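Local coordinates for glutathione S-transferase omega-like 2 (Saccharomyces cerevisiae, PDB 5LKB), which works as a homodimeric, glutathione-dependent one-cysteine thiol transferase that reduces dehydroascorbate and dimethylarsinic acid and reacts with glutathionyl-(hydro)quinones, at residues F243-S254 with N308-I319. Residues are numbered along the deposited sequence; the frame is centred on the assembly and turned at random.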
loop_
_atom_site.group_PDB
_atom_site.type_symbol
_atom_site.label_atom_id
_atom_site.label_comp_id
_atom_site.label_asym_id
_atom_site.label_seq_id
_atom_site.Cartn_x
_atom_site.Cartn_y
_atom_site.Cartn_z
ATOM N N PHE A 243 12.091 -4.972 -7.496
ATOM C CA PHE A 243 11.337 -6.137 -7.926
ATOM C C PHE A 243 12.137 -7.021 -8.878
ATOM O O PHE A 243 11.996 -8.239 -8.833
ATOM C CB PHE A 243 9.948 -5.722 -8.496
ATOM C CG PHE A 243 8.973 -5.372 -7.384
ATOM C CD1 PHE A 243 8.310 -6.375 -6.729
ATOM C CD2 PHE A 243 8.846 -4.068 -6.939
ATOM C CE1 PHE A 243 7.477 -6.103 -5.625
ATOM C CE2 PHE A 243 8.006 -3.773 -5.843
ATOM C CZ PHE A 243 7.364 -4.788 -5.203
ATOM N N GLU A 244 13.018 -6.434 -9.689
ATOM C CA GLU A 244 13.858 -7.240 -10.576
ATOM C C GLU A 244 14.748 -8.172 -9.759
ATOM O O GLU A 244 14.926 -9.349 -10.113
ATOM C CB GLU A 244 14.699 -6.330 -11.453
ATOM C CG GLU A 244 15.748 -7.009 -12.307
ATOM C CD GLU A 244 16.620 -5.988 -13.022
ATOM O OE1 GLU A 244 16.192 -4.825 -13.162
ATOM O OE2 GLU A 244 17.756 -6.338 -13.400
ATOM N N HIS A 245 15.214 -7.685 -8.620
ATOM C CA HIS A 245 16.076 -8.485 -7.772
ATOM C C HIS A 245 15.324 -9.413 -6.856
ATOM O O HIS A 245 15.843 -10.492 -6.515
ATOM C CB HIS A 245 17.102 -7.612 -7.082
ATOM C CG HIS A 245 18.113 -7.119 -8.049
ATOM N ND1 HIS A 245 17.894 -5.994 -8.817
ATOM C CD2 HIS A 245 19.322 -7.629 -8.423
ATOM C CE1 HIS A 245 18.950 -5.808 -9.600
ATOM N NE2 HIS A 245 19.837 -6.774 -9.366
ATOM N N LEU A 246 14.111 -9.064 -6.443
ATOM C CA LEU A 246 13.302 -10.077 -5.778
ATOM C C LEU A 246 13.007 -11.242 -6.719
ATOM O O LEU A 246 12.951 -12.399 -6.296
ATOM C CB LEU A 246 11.987 -9.476 -5.258
ATOM C CG LEU A 246 12.017 -8.482 -4.093
ATOM C CD1 LEU A 246 10.654 -7.833 -3.877
ATOM C CD2 LEU A 246 12.498 -9.142 -2.834
ATOM N N ASP A 247 12.785 -10.949 -8.002
ATOM C CA ASP A 247 12.625 -12.007 -8.985
ATOM C C ASP A 247 13.846 -12.923 -9.007
ATOM O O ASP A 247 13.683 -14.140 -9.089
ATOM C CB ASP A 247 12.392 -11.416 -10.368
ATOM C CG ASP A 247 11.041 -10.728 -10.482
ATOM O OD1 ASP A 247 10.150 -10.990 -9.640
ATOM O OD2 ASP A 247 10.899 -10.004 -11.487
ATOM N N LYS A 248 15.038 -12.342 -8.871
ATOM C CA LYS A 248 16.283 -13.137 -8.839
ATOM C C LYS A 248 16.324 -14.060 -7.625
ATOM O O LYS A 248 16.642 -15.259 -7.756
ATOM C CB LYS A 248 17.510 -12.226 -8.895
ATOM C CG LYS A 248 17.650 -11.560 -10.247
ATOM C CD LYS A 248 18.917 -10.741 -10.386
ATOM C CE LYS A 248 18.843 -9.823 -11.596
ATOM N NZ LYS A 248 20.222 -9.189 -11.763
ATOM N N VAL A 249 15.968 -13.528 -6.445
ATOM C CA VAL A 249 15.925 -14.335 -5.227
ATOM C C VAL A 249 14.905 -15.449 -5.352
ATOM O O VAL A 249 15.149 -16.589 -4.959
ATOM C CB VAL A 249 15.645 -13.448 -4.001
ATOM C CG1 VAL A 249 15.478 -14.325 -2.718
ATOM C CG2 VAL A 249 16.693 -12.431 -3.832
ATOM N N GLU A 250 13.687 -15.103 -5.829
ATOM C CA GLU A 250 12.621 -16.070 -6.006
ATOM C C GLU A 250 13.041 -17.248 -6.907
ATOM O O GLU A 250 12.671 -18.395 -6.625
ATOM C CB GLU A 250 11.383 -15.351 -6.578
ATOM C CG GLU A 250 10.180 -16.211 -6.825
ATOM C CD GLU A 250 9.429 -16.640 -5.555
ATOM O OE1 GLU A 250 9.754 -16.156 -4.425
ATOM O OE2 GLU A 250 8.548 -17.528 -5.668
ATOM N N LYS A 251 13.751 -16.944 -8.007
ATOM C CA LYS A 251 14.290 -17.967 -8.919
ATOM C C LYS A 251 15.274 -18.893 -8.200
ATOM O O LYS A 251 15.156 -20.127 -8.281
ATOM C CB LYS A 251 14.940 -17.280 -10.130
ATOM C CG LYS A 251 15.653 -18.230 -11.096
ATOM C CD LYS A 251 14.732 -19.249 -11.699
ATOM C CE LYS A 251 15.465 -20.082 -12.811
ATOM N NZ LYS A 251 14.835 -21.442 -12.967
ATOM N N ILE A 252 16.171 -18.316 -7.416
ATOM C CA ILE A 252 17.133 -19.109 -6.661
ATOM C C ILE A 252 16.408 -20.071 -5.747
ATOM O O ILE A 252 16.718 -21.270 -5.684
ATOM C CB ILE A 252 18.061 -18.191 -5.861
ATOM C CG1 ILE A 252 19.095 -17.531 -6.778
ATOM C CG2 ILE A 252 18.807 -18.971 -4.727
ATOM C CD1 ILE A 252 19.885 -16.437 -6.106
ATOM N N LEU A 253 15.436 -19.548 -4.982
ATOM C CA LEU A 253 14.701 -20.381 -4.049
ATOM C C LEU A 253 13.792 -21.394 -4.737
ATOM O O LEU A 253 13.629 -22.508 -4.239
ATOM C CB LEU A 253 13.906 -19.498 -3.082
ATOM C CG LEU A 253 14.731 -18.667 -2.150
ATOM C CD1 LEU A 253 13.896 -17.767 -1.300
ATOM C CD2 LEU A 253 15.590 -19.572 -1.230
ATOM N N SER A 254 13.168 -21.028 -5.877
ATOM C CA SER A 254 12.353 -21.977 -6.623
ATOM C C SER A 254 13.198 -23.146 -7.135
ATOM O O SER A 254 12.813 -24.308 -6.996
ATOM C CB SER A 254 11.678 -21.245 -7.782
ATOM O OG SER A 254 10.897 -22.109 -8.641
ATOM N N ASN A 308 5.393 -1.671 -4.354
ATOM C CA ASN A 308 4.054 -2.255 -4.333
ATOM C C ASN A 308 3.595 -2.860 -5.644
ATOM O O ASN A 308 2.396 -3.033 -5.826
ATOM C CB ASN A 308 3.035 -1.255 -3.788
ATOM C CG ASN A 308 2.666 -0.191 -4.778
ATOM O OD1 ASN A 308 3.421 0.122 -5.687
ATOM N ND2 ASN A 308 1.467 0.386 -4.584
ATOM N N PHE A 309 4.495 -3.268 -6.531
ATOM C CA PHE A 309 4.074 -4.072 -7.695
ATOM C C PHE A 309 3.206 -5.233 -7.256
ATOM O O PHE A 309 2.193 -5.577 -7.882
ATOM C CB PHE A 309 5.280 -4.622 -8.483
ATOM C CG PHE A 309 6.162 -3.574 -9.207
ATOM C CD1 PHE A 309 6.005 -2.190 -9.055
ATOM C CD2 PHE A 309 7.168 -4.011 -10.098
ATOM C CE1 PHE A 309 6.879 -1.274 -9.690
ATOM C CE2 PHE A 309 7.964 -3.107 -10.745
ATOM C CZ PHE A 309 7.849 -1.768 -10.537
ATOM N N THR A 310 3.654 -5.893 -6.190
ATOM C CA THR A 310 2.982 -6.973 -5.511
ATOM C C THR A 310 3.561 -7.031 -4.109
ATOM O O THR A 310 4.444 -6.231 -3.752
ATOM C CB THR A 310 3.144 -8.288 -6.262
ATOM O OG1 THR A 310 2.301 -9.292 -5.686
ATOM C CG2 THR A 310 4.564 -8.689 -6.300
ATOM N N SER A 311 3.040 -7.960 -3.313
ATOM C CA SER A 311 3.552 -8.218 -1.968
ATOM C C SER A 311 4.283 -9.543 -1.973
ATOM O O SER A 311 4.221 -10.329 -2.926
ATOM C CB SER A 311 2.390 -8.271 -0.972
ATOM O OG SER A 311 1.531 -9.293 -1.231
ATOM N N ILE A 312 5.065 -9.772 -0.919
ATOM C CA ILE A 312 5.672 -11.098 -0.747
ATOM C C ILE A 312 4.604 -12.179 -0.683
ATOM O O ILE A 312 4.661 -13.182 -1.412
ATOM C CB ILE A 312 6.540 -11.152 0.514
ATOM C CG1 ILE A 312 7.704 -10.127 0.429
ATOM C CG2 ILE A 312 7.092 -12.566 0.755
ATOM C CD1 ILE A 312 8.635 -10.276 -0.738
ATOM N N ARG A 313 3.586 -11.983 0.146
ATOM C CA ARG A 313 2.639 -13.054 0.392
ATOM C C ARG A 313 1.830 -13.358 -0.884
ATOM O O ARG A 313 1.476 -14.522 -1.141
ATOM C CB ARG A 313 1.708 -12.671 1.546
ATOM C CG ARG A 313 0.794 -11.466 1.298
ATOM C CD ARG A 313 0.106 -10.984 2.562
ATOM N NE ARG A 313 1.073 -10.543 3.557
ATOM C CZ ARG A 313 0.804 -10.303 4.819
ATOM N NH1 ARG A 313 -0.458 -10.365 5.288
ATOM N NH2 ARG A 313 1.786 -10.020 5.656
ATOM N N ALA A 314 1.540 -12.341 -1.691
ATOM C CA ALA A 314 0.761 -12.586 -2.897
ATOM C C ALA A 314 1.604 -12.921 -4.098
ATOM O O ALA A 314 1.129 -13.647 -4.972
ATOM C CB ALA A 314 -0.043 -11.342 -3.254
ATOM N N GLY A 315 2.840 -12.397 -4.179
ATOM C CA GLY A 315 3.570 -12.431 -5.425
ATOM C C GLY A 315 4.823 -13.288 -5.484
ATOM O O GLY A 315 5.389 -13.505 -6.555
ATOM N N TYR A 316 5.307 -13.718 -4.334
ATOM C CA TYR A 316 6.606 -14.377 -4.235
ATOM C C TYR A 316 6.491 -15.646 -3.396
ATOM O O TYR A 316 6.921 -15.684 -2.245
ATOM C CB TYR A 316 7.671 -13.437 -3.671
ATOM C CG TYR A 316 8.044 -12.406 -4.670
ATOM C CD1 TYR A 316 8.907 -12.694 -5.719
ATOM C CD2 TYR A 316 7.500 -11.123 -4.612
ATOM C CE1 TYR A 316 9.238 -11.777 -6.661
ATOM C CE2 TYR A 316 7.794 -10.190 -5.591
ATOM C CZ TYR A 316 8.688 -10.513 -6.618
ATOM O OH TYR A 316 8.991 -9.586 -7.565
ATOM N N PRO A 317 5.943 -16.723 -3.955
ATOM C CA PRO A 317 5.660 -17.905 -3.121
ATOM C C PRO A 317 6.888 -18.550 -2.474
ATOM O O PRO A 317 6.797 -18.999 -1.326
ATOM C CB PRO A 317 4.958 -18.882 -4.084
ATOM C CG PRO A 317 4.891 -18.214 -5.369
ATOM C CD PRO A 317 5.486 -16.860 -5.342
ATOM N N PHE A 318 8.028 -18.596 -3.167
ATOM C CA PHE A 318 9.185 -19.231 -2.557
ATOM C C PHE A 318 9.829 -18.348 -1.496
ATOM O O PHE A 318 10.206 -18.842 -0.422
ATOM C CB PHE A 318 10.146 -19.768 -3.639
ATOM C CG PHE A 318 9.540 -20.925 -4.364
ATOM C CD1 PHE A 318 9.468 -22.169 -3.742
ATOM C CD2 PHE A 318 8.955 -20.764 -5.612
ATOM C CE1 PHE A 318 8.864 -23.220 -4.352
ATOM C CE2 PHE A 318 8.342 -21.839 -6.230
ATOM C CZ PHE A 318 8.307 -23.072 -5.593
ATOM N N ILE A 319 9.991 -17.043 -1.760
ATOM C CA ILE A 319 10.411 -16.149 -0.676
ATOM C C ILE A 319 9.433 -16.231 0.500
ATOM O O ILE A 319 9.850 -16.219 1.670
ATOM C CB ILE A 319 10.573 -14.707 -1.180
ATOM C CG1 ILE A 319 11.655 -14.568 -2.267
ATOM C CG2 ILE A 319 10.858 -13.779 -0.025
ATOM C CD1 ILE A 319 11.740 -13.193 -2.929
#
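Ile319 is the knob of this contact: its side chain drops into a hollow on helix 232-264 walled by Leu246, Val249, Glu250 and Leu253, with CG1 3.9 Å from Val249 CG1. Glu250, one wall of this hollow, also grips the start of helix 317-329. Its chain leaves anti to the backbone N (chi1 180°) and then bends at chi2 (74°), which lays the carboxylate against the first turn. There OE1 accepts from Ile319 N and OE2, through its syn lone pair, from Phe318 N, both at 2.8 Å and nearly straight. Phe318 reaches past the carboxylate, and one face of its ring lies on Ser254 CA, 3.8 Å from the ring centroid. Toward the other end, the Tyr316 ring packs its edge on Glu250 CB, Leu246 CB approaches it obliquely, and its OH donates to Asp247 OD1 (2.8 Å), arriving from above the carboxylate plane. The same hydroxyl touches the edge of the Phe243 ring. Phe243 plugs the bend at 308-310: Phe309 CB sits squarely over its face, 3.6 Å from the centroid, and the two rings form an offset stack with planes 13° apart. Lys364 of the second subunit makes a cation-pi contact with Phe309. The contact thus joins helix 232-264 to loop 308-311 and the start of helix 317-329 in the all-helical C-terminal GST domain, away from the glutathione site. Glu250 accepts two first-turn N-H groups that lack a carbonyl acceptor within the helix, and its negative charge probably interacts favourably with the positive end of the helix dipole.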